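Local coordinates for protein NADH oxidase (Thermus thermophilus, PDB 6RVB) that reduces coenzyme A disulfide with electrons from NADH, which pass by way of a bound FAD, at residues Arg150-Leu155 with Ala234-Leu239; Leu173-Leu178 with His203-Trp208. One frame throughout, in Å; residues are numbered along the deposited sequence.

Contact 1 (Arg150-Leu155 with Ala234-Leu239)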
# COMPACT_ATOMS: atom_id res chain seq x y z
N ARG A 150 -30.03 -1.51 24.39
CA ARG A 150 -30.53 -0.24 23.83
C ARG A 150 -29.52 0.94 23.84
O ARG A 150 -29.37 1.68 22.85
CB ARG A 150 -31.77 0.25 24.54
CG ARG A 150 -33.09 -0.31 24.14
CD ARG A 150 -34.19 0.28 25.10
NE ARG A 150 -35.58 0.10 24.64
CZ ARG A 150 -36.66 0.69 25.19
NH1 ARG A 150 -36.54 1.53 26.23
NH2 ARG A 150 -37.87 0.43 24.68
N ARG A 151 -28.85 1.12 24.96
CA ARG A 151 -27.97 2.23 25.18
C ARG A 151 -26.58 1.62 25.58
O ARG A 151 -26.46 0.88 26.59
CB ARG A 151 -28.58 3.11 26.31
CG ARG A 151 -29.47 4.21 25.87
CD ARG A 151 -30.38 4.76 26.99
NE ARG A 151 -31.76 4.99 26.51
CZ ARG A 151 -32.80 4.18 26.77
NH1 ARG A 151 -32.63 3.09 27.52
NH2 ARG A 151 -34.02 4.42 26.30
N ALA A 152 -25.50 1.87 24.83
CA ALA A 152 -24.22 1.32 25.31
C ALA A 152 -23.26 2.42 25.68
O ALA A 152 -23.30 3.55 25.13
CB ALA A 152 -23.62 0.41 24.32
N ALA A 153 -22.42 2.10 26.67
CA ALA A 153 -21.28 2.94 27.03
C ALA A 153 -20.00 2.11 26.89
O ALA A 153 -19.89 1.01 27.44
CB ALA A 153 -21.39 3.50 28.46
N ILE A 154 -19.03 2.64 26.15
CA ILE A 154 -17.76 1.96 26.04
C ILE A 154 -16.71 2.79 26.76
O ILE A 154 -16.51 3.94 26.41
CB ILE A 154 -17.41 1.87 24.54
CG1 ILE A 154 -18.40 1.04 23.79
CG2 ILE A 154 -16.01 1.31 24.30
CD1 ILE A 154 -18.29 1.24 22.45
N LEU A 155 -16.10 2.25 27.78
CA LEU A 155 -14.98 2.92 28.40
C LEU A 155 -13.75 2.68 27.57
O LEU A 155 -13.36 1.57 27.44
CB LEU A 155 -14.69 2.32 29.77
CG LEU A 155 -15.26 3.20 30.87
CD1 LEU A 155 -16.69 2.92 30.95
CD2 LEU A 155 -14.63 2.92 32.13
N ALA A 234 -26.99 3.71 30.54
CA ALA A 234 -26.53 2.62 29.67
C ALA A 234 -26.88 1.20 30.19
O ALA A 234 -26.57 0.88 31.32
CB ALA A 234 -25.10 2.75 29.56
N ASP A 235 -27.48 0.33 29.38
CA ASP A 235 -27.79 -1.05 29.88
C ASP A 235 -26.79 -2.10 29.43
O ASP A 235 -26.91 -3.29 29.78
CB ASP A 235 -29.13 -1.50 29.41
CG ASP A 235 -29.30 -1.27 27.95
OD1 ASP A 235 -29.65 -0.09 27.52
OD2 ASP A 235 -29.06 -2.28 27.26
N LEU A 236 -25.83 -1.66 28.62
CA LEU A 236 -24.68 -2.43 28.26
C LEU A 236 -23.47 -1.51 28.25
O LEU A 236 -23.45 -0.48 27.52
CB LEU A 236 -24.92 -3.08 26.90
CG LEU A 236 -23.92 -3.44 25.78
CD1 LEU A 236 -22.67 -3.75 26.32
CD2 LEU A 236 -24.36 -4.63 25.14
N VAL A 237 -22.47 -1.90 29.05
CA VAL A 237 -21.18 -1.26 29.07
C VAL A 237 -20.07 -2.27 28.76
O VAL A 237 -20.04 -3.34 29.36
CB VAL A 237 -20.91 -0.38 30.37
CG1 VAL A 237 -22.14 -0.20 31.19
CG2 VAL A 237 -19.77 -0.83 31.20
N LEU A 238 -19.22 -1.87 27.77
CA LEU A 238 -17.96 -2.53 27.35
C LEU A 238 -16.73 -1.84 27.96
O LEU A 238 -16.55 -0.63 27.81
CB LEU A 238 -17.79 -2.45 25.84
CG LEU A 238 -16.58 -3.19 25.22
CD1 LEU A 238 -16.65 -4.63 25.31
CD2 LEU A 238 -16.48 -2.96 23.78
N LEU A 239 -15.87 -2.60 28.65
CA LEU A 239 -14.66 -2.08 29.29
C LEU A 239 -13.54 -2.31 28.30
O LEU A 239 -13.07 -3.41 28.10
CB LEU A 239 -14.38 -2.87 30.59
CG LEU A 239 -15.41 -2.60 31.69
CD1 LEU A 239 -15.01 -3.28 32.90
CD2 LEU A 239 -15.65 -1.13 31.96
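The carboxylate of D235 is turned toward the backbone at the start of the neighbouring strand, and its two oxygens accept the amides of R150 and R151, OD1 also taking a weak share of R150 N. OD2 uses its syn lone pair to accept the N-H of R150 at 3.1 Å. OD1 accepts the N-H of R151 at 2.9 Å, also on its syn side but 25° out of the carboxylate plane. D235 has CG between its backbone N and carbonyl carbon (chi1 48°), which swings the acid group across to these amides. OD1 lies obliquely to the R151 guanidinium, 4.4 Å from NH1, so the opposite charges are near each other without forming a salt bridge. With an alanine here, the amides of R150 and R151 would probably lose their carboxylate acceptor and the R151 guanidinium its nearby negative charge.

Beyond this polar end, strands 151-155 and 236-239 run parallel. A153 uses both its backbone N and its backbone O: the N donates to L236 O, and the O receives L238 N. The ladder continues with L155 N to L238 O, 2.9 Å. On one face of the sheet A152 pairs with L236 and I154 with L238; I154 CG1 lies 4.1 Å from L238 CB, the two chains side by side, and helix 159-170 covers them through A164, A165 and F168. The other face carries A153, V237, L155 and L239, where CD2 of L155 meets CD2 of L239 at 4.2 Å and F216 packs on this pair. A234 adds its CB to that of A153, 3.9 Å away. L155 also touches NAD, consistent with the first strand of a Rossmann-type nucleotide-binding domain. The chemistry is thus divided: an acid fixes the strand start through main-chain amides, while backbone bonds and apolar packing hold the buried part, which ends at L155 beside NAD.

Contact 2 (Leu173-Leu178 with His203-Trp208); sequences LQVTLL and HGVEVW
The indole of W208 shares its place beside strand 174-178 between a hydroxyl and a methyl. T176 OG1 stands over one ring face, 4.2 Å above the plane and displaced toward the rim, while CD2 of L178 comes obliquely to the pyrrole part, 3.5 Å from CD1. W208 holds CG anti to its carbonyl carbon (chi1 -85°), and L178 has its CG in the same position (chi1 -46°), which keeps the two side chains alongside each other and pointing the same way. E206 lies on the same face, its CB 3.8 Å from T176 CB.

The apolar face is built from V175, L177, V205 and V207. CG2 of V175 meets both methyls of V205, and L177 CD1 reaches CG1 of V205 at 4.2 Å. L200 of helix 190-202 packs on L177 and V205, and R169 of helix 159-170 borders V175 and V205.

Three parallel-ladder bonds join the backbones: E206 N to V175 O, L177 N to E206 O at 2.8 Å, and W208 N to L177 O. G204, with positive phi, is the C-prime residue of a Schellman motif that ends helix 190-202 and turns the chain toward the last strand of the beta-alpha-beta unit. Two helices thus back the aliphatic face, whereas the partly exposed W208 rests on L178 and T176 across this strand pair.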
# COMPACT_ATOMS: atom_id res chain seq x y z
N LEU A 173 -27.67 0.13 18.62
CA LEU A 173 -27.64 0.76 19.95
C LEU A 173 -27.23 2.21 19.85
O LEU A 173 -26.70 2.65 18.82
CB LEU A 173 -26.72 0.06 20.95
CG LEU A 173 -26.46 -1.41 20.84
CD1 LEU A 173 -25.95 -1.90 22.09
CD2 LEU A 173 -27.65 -2.14 20.51
N GLN A 174 -27.53 3.00 20.88
CA GLN A 174 -27.01 4.31 20.80
C GLN A 174 -25.72 4.18 21.59
O GLN A 174 -25.69 3.46 22.60
CB GLN A 174 -28.01 5.39 21.23
CG GLN A 174 -28.49 5.37 22.68
CD GLN A 174 -29.28 6.69 23.07
OE1 GLN A 174 -29.47 7.55 22.21
NE2 GLN A 174 -29.73 6.82 24.36
N VAL A 175 -24.61 4.75 21.10
CA VAL A 175 -23.39 4.52 21.87
C VAL A 175 -22.69 5.75 22.24
O VAL A 175 -22.53 6.64 21.42
CB VAL A 175 -22.41 3.47 21.24
CG1 VAL A 175 -23.01 2.73 20.03
CG2 VAL A 175 -21.11 4.07 20.94
N THR A 176 -22.29 5.82 23.49
CA THR A 176 -21.48 6.94 23.89
C THR A 176 -20.13 6.42 24.42
O THR A 176 -20.09 5.50 25.25
CB THR A 176 -22.31 7.84 24.79
OG1 THR A 176 -21.47 8.43 25.78
CG2 THR A 176 -23.38 7.02 25.41
N LEU A 177 -19.02 6.94 23.87
CA LEU A 177 -17.64 6.52 24.24
C LEU A 177 -17.03 7.44 25.28
O LEU A 177 -16.84 8.64 25.02
CB LEU A 177 -16.76 6.70 23.04
CG LEU A 177 -16.07 5.60 22.33
CD1 LEU A 177 -15.60 6.31 21.11
CD2 LEU A 177 -14.90 5.14 23.05
N LEU A 178 -16.67 6.88 26.42
CA LEU A 178 -15.98 7.62 27.48
C LEU A 178 -14.45 7.39 27.48
O LEU A 178 -13.99 6.29 27.76
CB LEU A 178 -16.59 7.17 28.81
CG LEU A 178 -18.13 7.13 28.80
CD1 LEU A 178 -18.78 6.44 29.93
CD2 LEU A 178 -18.70 8.48 28.73
N HIS A 203 -21.23 9.55 12.71
CA HIS A 203 -22.00 8.33 12.68
C HIS A 203 -22.74 8.09 13.95
O HIS A 203 -23.18 6.98 14.24
CB HIS A 203 -21.16 7.12 12.40
CG HIS A 203 -20.77 7.03 10.98
ND1 HIS A 203 -19.68 7.68 10.46
CD2 HIS A 203 -21.38 6.44 9.95
CE1 HIS A 203 -19.60 7.46 9.16
NE2 HIS A 203 -20.61 6.70 8.83
N GLY A 204 -22.90 9.15 14.69
CA GLY A 204 -23.84 9.11 15.77
C GLY A 204 -23.36 8.58 17.07
O GLY A 204 -24.18 8.19 17.88
N VAL A 205 -22.06 8.59 17.29
CA VAL A 205 -21.48 8.12 18.55
C VAL A 205 -21.20 9.41 19.31
O VAL A 205 -20.79 10.41 18.72
CB VAL A 205 -20.19 7.39 18.28
CG1 VAL A 205 -19.42 7.26 19.52
CG2 VAL A 205 -20.44 6.07 17.64
N GLU A 206 -21.48 9.43 20.59
CA GLU A 206 -21.10 10.59 21.33
C GLU A 206 -19.74 10.36 21.94
O GLU A 206 -19.57 9.37 22.63
CB GLU A 206 -22.12 10.80 22.41
CG GLU A 206 -23.12 11.85 22.03
CD GLU A 206 -23.81 12.36 23.26
OE1 GLU A 206 -24.10 13.57 23.31
OE2 GLU A 206 -24.01 11.55 24.21
N VAL A 207 -18.75 11.23 21.76
CA VAL A 207 -17.47 10.93 22.43
C VAL A 207 -17.18 11.91 23.58
O VAL A 207 -17.01 13.07 23.29
CB VAL A 207 -16.31 10.71 21.36
CG1 VAL A 207 -16.81 10.90 19.95
CG2 VAL A 207 -15.16 11.58 21.58
N TRP A 208 -17.25 11.49 24.84
CA TRP A 208 -16.86 12.24 26.02
C TRP A 208 -15.29 12.11 26.18
O TRP A 208 -14.71 11.06 26.14
CB TRP A 208 -17.45 11.62 27.34
CG TRP A 208 -18.91 11.93 27.95
CD1 TRP A 208 -19.39 11.88 29.35
CD2 TRP A 208 -20.03 12.26 27.21
NE1 TRP A 208 -20.76 12.17 29.43
CE2 TRP A 208 -21.16 12.41 28.13
CE3 TRP A 208 -20.21 12.45 25.86
CZ2 TRP A 208 -22.40 12.73 27.67
CZ3 TRP A 208 -21.46 12.74 25.41
CH2 TRP A 208 -22.55 12.90 26.30

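How the contacts relate
Both contacts belong to one five-stranded parallel sheet, with their centres 10 Å apart. Its order is 130-131, 236-239, 151-155, 174-178, 205-208, so contact 1 and contact 2 are separated by the 151-155/174-178 pairing, which links them. Probable hydrogen bonds A152 N to Q174 O and L178 N to I154 O close that boundary. Along the chain, 150-155 comes first, then 173-178 and 203-208, and 234-239 returns last beside the first strand, so contact 1 brackets contact 2. Helix 159-170 packs on side chains of both. L155 and L178, at the carboxyl ends of adjacent strands, both touch NAD, which places the dinucleotide site at the carboxyl ends of the strands.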